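Light Chain (Clostridium botulinum, PDB 6BVD) is the zinc metalloprotease of a mosaic botulinum neurotoxin and, as in its relatives, probably cleaves a SNARE protein of nerve terminals. Local coordinates at residues A[91-96]-A[195-200]; A[240-245]-A[284-289]; A[245-250]-A[277-282]. All blocks are in the same frame, centred on the assembly; numbering follows the deposited sequence.

Interaction 1: A[91-96]-A[195-200]; sequences QIMIKL and VEFSPE
The carboxylate of Glu-200 is gripped through both oxygens, OE1 by the hydroxyl of Tyr-79 and OE2 by Lys-88 in a salt bridge. Ile-92, one helical turn after Lys-88, lays CD1 against this fixed group, 3.6 Å from Glu-200 OE2. The rest of the contact is apolar and buried: in this zinc protease of the HExxH type, one face of helix 83-100, carrying Ile-92, Met-93 and Leu-96, packs on the chain as it leaves strand 193-196 of the large mixed sheet.

Pro-199 packs its CB against both Ile-92 and Leu-96. That atom lies 3.7 Å from Ile-92 CG2 and equally 3.7 Å from Leu-96 CD1. The Met-93 chain is folded back at both CB-CG and CG-SD (chi2 -56°, chi3 -60°), which brings its sulfur to the Phe-197 ring as a Met-aromatic contact. SD sits 5.1 Å from the ring centroid of Phe-197 and 76° off the normal, so it meets the edge and not the pi face. Leu-96 CD1 reaches the same ring at its edge, 4.0 Å from Phe-197 CE2.

Ile-225 and Leu-226 of helix 222-237, which bears the zinc ligands His-228 and His-232, also touch Phe-197; the ring therefore lies between helix 83-100 and the zinc-bearing helix, its side chain about 10 Å from the zinc ion. Tyr-89 OH, from an earlier turn of helix 83-100, bonds the Phe-197 carbonyl oxygen. The Met-93 sulfur serves two neighbours at once, with SD 3.8 Å from Phe-197 CD2 and 4.0 Å from Pro-199 CG.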
loop_
_atom_site.group_PDB
_atom_site.type_symbol
_atom_site.label_atom_id
_atom_site.label_comp_id
_atom_site.label_asym_id
_atom_site.label_seq_id
_atom_site.Cartn_x
_atom_site.Cartn_y
_atom_site.Cartn_z
ATOM N N GLN A 91 -1.201 -2.898 -13.427
ATOM C CA GLN A 91 -0.636 -2.516 -12.119
ATOM C C GLN A 91 -1.256 -1.237 -11.558
ATOM O O GLN A 91 -1.339 -1.055 -10.340
ATOM C CB GLN A 91 0.887 -2.358 -12.197
ATOM C CG GLN A 91 1.588 -3.562 -12.790
ATOM C CD GLN A 91 1.170 -4.880 -12.165
ATOM O OE1 GLN A 91 1.176 -5.037 -10.951
ATOM N NE2 GLN A 91 0.813 -5.859 -13.021
ATOM N N ILE A 92 -1.608 -0.307 -12.431
ATOM C CA ILE A 92 -2.232 0.924 -11.971
ATOM C C ILE A 92 -3.615 0.588 -11.442
ATOM O O ILE A 92 -4.023 1.075 -10.401
ATOM C CB ILE A 92 -2.285 1.953 -13.126
ATOM C CG1 ILE A 92 -0.855 2.329 -13.502
ATOM C CG2 ILE A 92 -3.203 3.152 -12.785
ATOM C CD1 ILE A 92 -0.749 3.214 -14.733
ATOM N N MET A 93 -4.338 -0.273 -12.156
ATOM C CA MET A 93 -5.669 -0.660 -11.730
ATOM C C MET A 93 -5.604 -1.362 -10.361
ATOM O O MET A 93 -6.446 -1.126 -9.487
ATOM C CB MET A 93 -6.353 -1.569 -12.780
ATOM C CG MET A 93 -6.624 -0.875 -14.097
ATOM S SD MET A 93 -7.597 0.624 -13.909
ATOM C CE MET A 93 -9.112 0.001 -13.163
ATOM N N ILE A 94 -4.586 -2.188 -10.163
ATOM C CA ILE A 94 -4.374 -2.825 -8.873
ATOM C C ILE A 94 -4.157 -1.739 -7.799
ATOM O O ILE A 94 -4.725 -1.757 -6.713
ATOM C CB ILE A 94 -3.160 -3.761 -8.941
ATOM C CG1 ILE A 94 -3.490 -5.029 -9.739
ATOM C CG2 ILE A 94 -2.720 -4.192 -7.573
ATOM C CD1 ILE A 94 -2.254 -5.849 -10.058
ATOM N N LYS A 95 -3.361 -0.748 -8.148
ATOM C CA LYS A 95 -3.082 0.330 -7.169
ATOM C C LYS A 95 -4.358 1.117 -6.832
ATOM O O LYS A 95 -4.616 1.478 -5.657
ATOM C CB LYS A 95 -1.988 1.254 -7.711
ATOM C CG LYS A 95 -1.382 2.177 -6.620
ATOM C CD LYS A 95 -0.146 2.899 -7.122
ATOM C CE LYS A 95 0.433 3.764 -5.982
ATOM N NZ LYS A 95 1.819 4.067 -6.338
ATOM N N LEU A 96 -5.185 1.367 -7.848
ATOM C CA LEU A 96 -6.410 2.131 -7.618
ATOM C C LEU A 96 -7.450 1.356 -6.806
ATOM O O LEU A 96 -8.100 1.922 -5.923
ATOM C CB LEU A 96 -7.018 2.603 -8.948
ATOM C CG LEU A 96 -6.132 3.510 -9.798
ATOM C CD1 LEU A 96 -6.853 3.977 -11.059
ATOM C CD2 LEU A 96 -5.641 4.775 -9.023
ATOM N N VAL A 195 -17.348 -1.289 -17.936
ATOM C CA VAL A 195 -16.694 0.037 -17.829
ATOM C C VAL A 195 -15.523 0.194 -18.810
ATOM O O VAL A 195 -14.735 -0.705 -18.978
ATOM C CB VAL A 195 -16.174 0.307 -16.399
ATOM C CG1 VAL A 195 -15.296 1.574 -16.369
ATOM C CG2 VAL A 195 -17.347 0.442 -15.441
ATOM N N GLU A 196 -15.443 1.318 -19.512
ATOM C CA GLU A 196 -14.238 1.677 -20.235
ATOM C C GLU A 196 -13.520 2.690 -19.363
ATOM O O GLU A 196 -14.089 3.757 -19.075
ATOM C CB GLU A 196 -14.565 2.292 -21.602
ATOM C CG GLU A 196 -15.411 1.388 -22.468
ATOM C CD GLU A 196 -16.011 2.147 -23.632
ATOM O OE1 GLU A 196 -15.286 2.943 -24.273
ATOM O OE2 GLU A 196 -17.226 2.001 -23.850
ATOM N N PHE A 197 -12.321 2.348 -18.911
ATOM C CA PHE A 197 -11.621 3.196 -17.943
ATOM C C PHE A 197 -10.173 3.449 -18.342
ATOM O O PHE A 197 -9.413 2.526 -18.730
ATOM C CB PHE A 197 -11.663 2.576 -16.543
ATOM C CG PHE A 197 -11.231 3.538 -15.473
ATOM C CD1 PHE A 197 -12.059 4.600 -15.137
ATOM C CD2 PHE A 197 -10.001 3.420 -14.856
ATOM C CE1 PHE A 197 -11.659 5.523 -14.178
ATOM C CE2 PHE A 197 -9.605 4.337 -13.876
ATOM C CZ PHE A 197 -10.421 5.377 -13.555
ATOM N N SER A 198 -9.766 4.705 -18.173
ATOM C CA SER A 198 -8.468 5.155 -18.625
ATOM C C SER A 198 -7.813 5.957 -17.484
ATOM O O SER A 198 -8.019 7.169 -17.396
ATOM C CB SER A 198 -8.633 6.018 -19.884
ATOM O OG SER A 198 -7.414 6.360 -20.501
ATOM N N PRO A 199 -7.059 5.274 -16.590
ATOM C CA PRO A 199 -6.518 5.933 -15.380
ATOM C C PRO A 199 -5.400 6.952 -15.618
ATOM O O PRO A 199 -5.181 7.824 -14.759
ATOM C CB PRO A 199 -5.979 4.756 -14.549
ATOM C CG PRO A 199 -5.622 3.730 -15.570
ATOM C CD PRO A 199 -6.696 3.840 -16.650
ATOM N N GLU A 200 -4.680 6.837 -16.723
ATOM C CA GLU A 200 -3.537 7.702 -16.986
ATOM C C GLU A 200 -3.844 9.031 -17.687
ATOM O O GLU A 200 -2.938 9.829 -17.871
ATOM C CB GLU A 200 -2.513 6.954 -17.837
ATOM C CG GLU A 200 -1.922 5.728 -17.129
ATOM C CD GLU A 200 -0.772 5.128 -17.897
ATOM O OE1 GLU A 200 -1.007 4.479 -18.938
ATOM O OE2 GLU A 200 0.374 5.328 -17.480
#

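Interaction 2: A[240-245]-A[284-289]; sequences TYITEY and SQLYNK. With ACT (acetate ion), chain F.
Leu-286 sets one methyl squarely on the ring of Tyr-245: CD2 stands 3.6 Å from the ring centroid, only 6° off the normal, a CH-pi contact over the middle of the face. The same CD2 meets Ile-242 CD1 at 3.8 Å, so a single leucine branch joins the phenol ring to the isoleucine. This tight part fastens the loop following the zinc-binding helix 222-237 onto helix 280-301, with Leu-268 of helix 264-270 also against Leu-286.

On the solvent side, at the exposed Gln-285, the fit is looser. Gln-285 OE1 lies in the ring plane of Tyr-245, 3.9 Å from CE1, its amide almost perpendicular to the ring (89°). Lys-289 passes obliquely across the hydroxyl end of Tyr-245 before bending at chi3 and chi4, which turns its ammonium to the loop. Two waters finish the reach, each accepting from Lys-289 NZ at 2.7 Å, one donating to Thr-240 O and the other to Tyr-241 O.

On another side of the loop, Ile-242 N gives an almost straight bond (163°) to acetate O at 3.0 Å. This ion, probably from the crystallisation liquor, also bonds His-235 and the zinc ligand His-232, while its methyl covers part of one Tyr-241 face. Leu-286 thus provides apolar adhesion, whereas the lysine charge is met through water by two backbone carbonyls, an environment that would probably favour the charged ammonium.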
loop_
_atom_site.group_PDB
_atom_site.type_symbol
_atom_site.label_atom_id
_atom_site.label_comp_id
_atom_site.label_asym_id
_atom_site.label_seq_id
_atom_site.Cartn_x
_atom_site.Cartn_y
_atom_site.Cartn_z
ATOM N N THR A 240 -31.376 0.104 -11.330
ATOM C CA THR A 240 -31.911 1.487 -11.219
ATOM C C THR A 240 -31.263 2.421 -12.231
ATOM O O THR A 240 -31.473 3.645 -12.194
ATOM C CB THR A 240 -31.636 2.113 -9.807
ATOM O OG1 THR A 240 -30.249 2.384 -9.698
ATOM C CG2 THR A 240 -32.043 1.149 -8.663
ATOM N N TYR A 241 -30.487 1.857 -13.153
ATOM C CA TYR A 241 -29.729 2.638 -14.127
ATOM C C TYR A 241 -30.638 3.434 -15.066
ATOM O O TYR A 241 -31.622 2.911 -15.594
ATOM C CB TYR A 241 -28.812 1.702 -14.912
ATOM C CG TYR A 241 -27.759 2.291 -15.828
ATOM C CD1 TYR A 241 -26.437 2.383 -15.412
ATOM C CD2 TYR A 241 -28.072 2.693 -17.131
ATOM C CE1 TYR A 241 -25.454 2.879 -16.245
ATOM C CE2 TYR A 241 -27.097 3.187 -17.973
ATOM C CZ TYR A 241 -25.798 3.277 -17.524
ATOM O OH TYR A 241 -24.813 3.781 -18.345
ATOM N N ILE A 242 -30.327 4.722 -15.256
ATOM C CA ILE A 242 -31.098 5.508 -16.240
ATOM C C ILE A 242 -30.237 6.240 -17.273
ATOM O O ILE A 242 -29.078 6.573 -17.025
ATOM C CB ILE A 242 -32.048 6.544 -15.555
ATOM C CG1 ILE A 242 -31.290 7.478 -14.585
ATOM C CG2 ILE A 242 -33.114 5.829 -14.775
ATOM C CD1 ILE A 242 -32.182 8.667 -14.058
ATOM N N THR A 243 -30.828 6.467 -18.457
ATOM C CA THR A 243 -30.236 7.288 -19.489
ATOM C C THR A 243 -31.074 8.563 -19.794
ATOM O O THR A 243 -30.550 9.499 -20.389
ATOM C CB THR A 243 -30.104 6.497 -20.807
ATOM O OG1 THR A 243 -31.408 6.062 -21.189
ATOM C CG2 THR A 243 -29.165 5.272 -20.641
ATOM N N GLU A 244 -32.361 8.583 -19.435
ATOM C CA GLU A 244 -33.218 9.724 -19.812
ATOM C C GLU A 244 -33.430 10.628 -18.604
ATOM O O GLU A 244 -32.500 10.796 -17.830
ATOM C CB GLU A 244 -34.534 9.239 -20.393
ATOM C CG GLU A 244 -34.320 8.206 -21.517
ATOM C CD GLU A 244 -33.375 8.734 -22.607
ATOM O OE1 GLU A 244 -33.596 9.864 -23.070
ATOM O OE2 GLU A 244 -32.415 8.025 -23.003
ATOM N N TYR A 245 -34.616 11.209 -18.419
ATOM C CA TYR A 245 -34.782 12.167 -17.287
ATOM C C TYR A 245 -33.714 13.272 -17.388
ATOM O O TYR A 245 -33.069 13.638 -16.392
ATOM C CB TYR A 245 -34.677 11.421 -15.919
ATOM C CG TYR A 245 -35.655 10.280 -15.825
ATOM C CD1 TYR A 245 -36.948 10.493 -15.401
ATOM C CD2 TYR A 245 -35.291 8.981 -16.208
ATOM C CE1 TYR A 245 -37.860 9.465 -15.342
ATOM C CE2 TYR A 245 -36.198 7.949 -16.143
ATOM C CZ TYR A 245 -37.474 8.196 -15.710
ATOM O OH TYR A 245 -38.391 7.179 -15.650
ATOM N N SER A 284 -39.218 11.886 -7.318
ATOM C CA SER A 284 -40.320 11.002 -6.951
ATOM C C SER A 284 -40.648 9.972 -8.042
ATOM O O SER A 284 -40.986 8.815 -7.730
ATOM C CB SER A 284 -41.569 11.807 -6.619
ATOM O OG SER A 284 -41.377 12.518 -5.396
ATOM N N GLN A 285 -40.551 10.374 -9.306
ATOM C CA GLN A 285 -40.738 9.416 -10.406
ATOM C C GLN A 285 -39.745 8.235 -10.317
ATOM O O GLN A 285 -40.149 7.057 -10.441
ATOM C CB GLN A 285 -40.568 10.101 -11.753
ATOM C CG GLN A 285 -41.824 10.643 -12.355
ATOM C CD GLN A 285 -41.548 11.280 -13.704
ATOM O OE1 GLN A 285 -40.501 11.906 -13.901
ATOM N NE2 GLN A 285 -42.471 11.103 -14.647
ATOM N N LEU A 286 -38.460 8.548 -10.147
ATOM C CA LEU A 286 -37.422 7.505 -10.052
ATOM C C LEU A 286 -37.663 6.565 -8.870
ATOM O O LEU A 286 -37.534 5.350 -8.994
ATOM C CB LEU A 286 -36.035 8.128 -9.958
ATOM C CG LEU A 286 -35.667 8.985 -11.180
ATOM C CD1 LEU A 286 -34.329 9.631 -10.971
ATOM C CD2 LEU A 286 -35.649 8.152 -12.475
ATOM N N TYR A 287 -37.988 7.141 -7.720
ATOM C CA TYR A 287 -38.299 6.372 -6.533
ATOM C C TYR A 287 -39.480 5.434 -6.770
ATOM O O TYR A 287 -39.441 4.254 -6.378
ATOM C CB TYR A 287 -38.568 7.314 -5.362
ATOM C CG TYR A 287 -38.781 6.644 -4.011
ATOM C CD1 TYR A 287 -37.730 6.491 -3.109
ATOM C CD2 TYR A 287 -40.058 6.228 -3.615
ATOM C CE1 TYR A 287 -37.922 5.896 -1.854
ATOM C CE2 TYR A 287 -40.267 5.642 -2.368
ATOM C CZ TYR A 287 -39.201 5.483 -1.491
ATOM O OH TYR A 287 -39.416 4.900 -0.259
ATOM N N ASN A 288 -40.537 5.945 -7.394
ATOM C CA ASN A 288 -41.710 5.113 -7.642
ATOM C C ASN A 288 -41.484 4.080 -8.749
ATOM O O ASN A 288 -42.090 3.001 -8.722
ATOM C CB ASN A 288 -42.929 5.975 -7.941
ATOM C CG ASN A 288 -43.405 6.706 -6.706
ATOM O OD1 ASN A 288 -43.398 6.136 -5.606
ATOM N ND2 ASN A 288 -43.773 7.980 -6.861
ATOM N N LYS A 289 -40.636 4.396 -9.717
ATOM C CA LYS A 289 -40.313 3.419 -10.758
ATOM C C LYS A 289 -39.571 2.224 -10.139
ATOM O O LYS A 289 -39.920 1.063 -10.407
ATOM C CB LYS A 289 -39.465 4.043 -11.858
ATOM C CG LYS A 289 -39.012 3.048 -12.929
ATOM C CD LYS A 289 -38.034 3.692 -13.904
ATOM C CE LYS A 289 -36.824 4.327 -13.133
ATOM N NZ LYS A 289 -35.708 3.378 -12.679
HETATM C C ACT F . -26.889 5.783 -13.725
HETATM O O ACT F . -28.077 5.464 -13.491
HETATM O OXT ACT F . -26.058 5.828 -12.792
HETATM C CH3 ACT F . -26.461 6.112 -15.132
HETATM O O HOH W 1 -33.916 4.926 -11.340
HETATM O O HOH W 2 -34.359 2.646 -14.909
#

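Interaction 3: A[245-250]-A[277-282]; sequences YKITPN and IVPQSI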
loop_
_atom_site.group_PDB
_atom_site.type_symbol
_atom_site.label_atom_id
_atom_site.label_comp_id
_atom_site.label_asym_id
_atom_site.label_seq_id
_atom_site.Cartn_x
_atom_site.Cartn_y
_atom_site.Cartn_z
ATOM N N TYR A 245 -34.616 11.209 -18.419
ATOM C CA TYR A 245 -34.782 12.167 -17.287
ATOM C C TYR A 245 -33.714 13.272 -17.388
ATOM O O TYR A 245 -33.069 13.638 -16.392
ATOM C CB TYR A 245 -34.677 11.421 -15.919
ATOM C CG TYR A 245 -35.655 10.280 -15.825
ATOM C CD1 TYR A 245 -36.948 10.493 -15.401
ATOM C CD2 TYR A 245 -35.291 8.981 -16.208
ATOM C CE1 TYR A 245 -37.860 9.465 -15.342
ATOM C CE2 TYR A 245 -36.198 7.949 -16.143
ATOM C CZ TYR A 245 -37.474 8.196 -15.710
ATOM O OH TYR A 245 -38.391 7.179 -15.650
ATOM N N LYS A 246 -33.526 13.806 -18.591
ATOM C CA LYS A 246 -32.442 14.764 -18.843
ATOM C C LYS A 246 -32.857 16.188 -18.451
ATOM O O LYS A 246 -34.015 16.575 -18.662
ATOM C CB LYS A 246 -32.030 14.721 -20.303
ATOM C CG LYS A 246 -31.428 13.381 -20.755
ATOM C CD LYS A 246 -31.002 13.445 -22.221
ATOM C CE LYS A 246 -30.329 12.122 -22.634
ATOM N NZ LYS A 246 -29.755 12.162 -23.999
ATOM N N ILE A 247 -31.936 16.948 -17.844
ATOM C CA ILE A 247 -32.282 18.283 -17.358
ATOM C C ILE A 247 -31.155 19.268 -17.593
ATOM O O ILE A 247 -30.005 18.881 -17.851
ATOM C CB ILE A 247 -32.627 18.281 -15.811
ATOM C CG1 ILE A 247 -31.455 17.716 -14.998
ATOM C CG2 ILE A 247 -33.885 17.449 -15.544
ATOM C CD1 ILE A 247 -31.740 17.639 -13.479
ATOM N N THR A 248 -31.500 20.552 -17.491
ATOM C CA THR A 248 -30.538 21.639 -17.426
ATOM C C THR A 248 -30.713 22.334 -16.053
ATOM O O THR A 248 -31.713 22.147 -15.377
ATOM C CB THR A 248 -30.738 22.666 -18.581
ATOM O OG1 THR A 248 -32.116 23.009 -18.632
ATOM C CG2 THR A 248 -30.326 22.056 -19.936
ATOM N N PRO A 249 -29.699 23.068 -15.602
ATOM C CA PRO A 249 -29.866 23.701 -14.283
ATOM C C PRO A 249 -30.811 24.937 -14.340
ATOM O O PRO A 249 -31.007 25.505 -15.419
ATOM C CB PRO A 249 -28.432 24.090 -13.891
ATOM C CG PRO A 249 -27.724 24.247 -15.168
ATOM C CD PRO A 249 -28.341 23.258 -16.145
ATOM N N ASN A 250 -31.405 25.321 -13.205
ATOM C CA ASN A 250 -32.248 26.527 -13.113
ATOM C C ASN A 250 -31.459 27.800 -13.401
ATOM O O ASN A 250 -31.857 28.630 -14.200
ATOM C CB ASN A 250 -32.862 26.633 -11.700
ATOM C CG ASN A 250 -33.758 27.868 -11.507
ATOM O OD1 ASN A 250 -34.553 28.243 -12.369
ATOM N ND2 ASN A 250 -33.566 28.545 -10.369
ATOM N N ILE A 277 -30.375 20.072 -7.927
ATOM C CA ILE A 277 -30.606 20.384 -9.332
ATOM C C ILE A 277 -31.715 19.484 -9.923
ATOM O O ILE A 277 -32.513 19.908 -10.775
ATOM C CB ILE A 277 -29.297 20.251 -10.123
ATOM C CG1 ILE A 277 -28.305 21.301 -9.612
ATOM C CG2 ILE A 277 -29.535 20.421 -11.610
ATOM C CD1 ILE A 277 -26.903 21.196 -10.185
ATOM N N VAL A 278 -31.792 18.245 -9.459
ATOM C CA VAL A 278 -32.833 17.351 -9.960
ATOM C C VAL A 278 -34.153 17.726 -9.333
ATOM O O VAL A 278 -34.270 17.710 -8.106
ATOM C CB VAL A 278 -32.523 15.853 -9.642
ATOM C CG1 VAL A 278 -33.570 14.909 -10.297
ATOM C CG2 VAL A 278 -31.144 15.518 -10.118
ATOM N N PRO A 279 -35.156 18.077 -10.175
ATOM C CA PRO A 279 -36.494 18.449 -9.705
ATOM C C PRO A 279 -37.144 17.398 -8.837
ATOM O O PRO A 279 -37.039 16.179 -9.116
ATOM C CB PRO A 279 -37.290 18.620 -11.006
ATOM C CG PRO A 279 -36.261 18.975 -12.036
ATOM C CD PRO A 279 -35.014 18.234 -11.633
ATOM N N GLN A 280 -37.883 17.870 -7.840
ATOM C CA GLN A 280 -38.605 16.993 -6.918
ATOM C C GLN A 280 -39.509 15.954 -7.603
ATOM O O GLN A 280 -39.617 14.808 -7.122
ATOM C CB GLN A 280 -39.474 17.832 -5.989
ATOM C CG GLN A 280 -39.756 17.144 -4.699
ATOM C CD GLN A 280 -38.449 16.800 -3.999
ATOM O OE1 GLN A 280 -38.136 15.626 -3.774
ATOM N NE2 GLN A 280 -37.657 17.830 -3.690
ATOM N N SER A 281 -40.192 16.363 -8.682
ATOM C CA SER A 281 -41.094 15.464 -9.396
ATOM C C SER A 281 -40.345 14.322 -10.075
ATOM O O SER A 281 -40.865 13.199 -10.163
ATOM C CB SER A 281 -41.940 16.229 -10.427
ATOM O OG SER A 281 -41.142 17.120 -11.173
ATOM N N ILE A 282 -39.161 14.613 -10.602
ATOM C CA ILE A 282 -38.301 13.564 -11.176
ATOM C C ILE A 282 -37.751 12.667 -10.063
ATOM O O ILE A 282 -37.706 11.444 -10.193
ATOM C CB ILE A 282 -37.132 14.138 -11.994
ATOM C CG1 ILE A 282 -37.649 14.678 -13.319
ATOM C CG2 ILE A 282 -36.034 13.073 -12.282
ATOM C CD1 ILE A 282 -36.552 15.175 -14.199
#
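Segments 245-250 and 277-282 run side by side in opposite directions without pairing as strands. The CA atoms of Tyr-245 and Ile-282 are 7.2 Å apart and those of Ile-247 and Val-278 are 7.5 Å apart, but at the other end the gap narrows to 6.0 Å between the CA atoms of Pro-249 and Ile-277. The first segment is extended from Lys-246 to Pro-249. The second is extended at Val-278 and Pro-279, then turns into helix 280-301, with Pro-279 at the N-cap position.

Side chains bridge the separation, and Ile-247 does most of the work. Its CG1 is placed between the backbone N and the carbonyl carbon (chi1 57°), and CD1 projects from there onto the bend ahead of the helix. That methyl lies 3.6 Å from Ile-277 O, 3.7 Å from Val-278 CA and 3.8 Å from Pro-279 CD, meeting the proline ring at its CD corner.

Strand 246-247 pairs antiparallel with strand 262-263, which leads into helix 264-270 and the zinc ligand Glu-266. This is the gluzincin arrangement, in which a glutamate from a later helix completes the site begun by the HExxH histidines. Ser-264 and Phe-267 of that helix also touch Ile-247, so the isoleucine is wedged between the glutamate-bearing helix and the start of helix 280-301.

The other branch of Ile-247 turns to the first helical turn, its CG2 3.8 Å from Ile-282 CD1, the two side chains sliding past each other in opposite directions. Ile-282 uses its remaining methyl on Tyr-245, with CG2 approaching CD1 of the ring obliquely at 4.1 Å. At the narrow end, Pro-249 makes a looser contact with the CG2 branch of Ile-277 and also touches Met-256, Val-258 and Leu-369.

In the fold
Interaction 1 lies in the protein core, whereas interaction 2 is partly buried and interaction 3 sits at the surface. The last two are neighbours: both use helix 280-301 and share Tyr-245, and interaction 3 is nested within the chain loop that interaction 2 closes. Interaction 1 is separate, about 29 Å from interaction 2 and 32 Å from interaction 3 between centres. All three are mainly apolar. They differ in how polar groups are treated: a carboxylate held by protein groups in interaction 1, an ammonium reached through water in interaction 2, and in interaction 3 a methyl laid directly on backbone atoms. Interaction 1 packs on the zinc-bearing helix 222-237, interaction 2 holds the loop that follows it, and interactions 2 and 3 both touch helix 264-270.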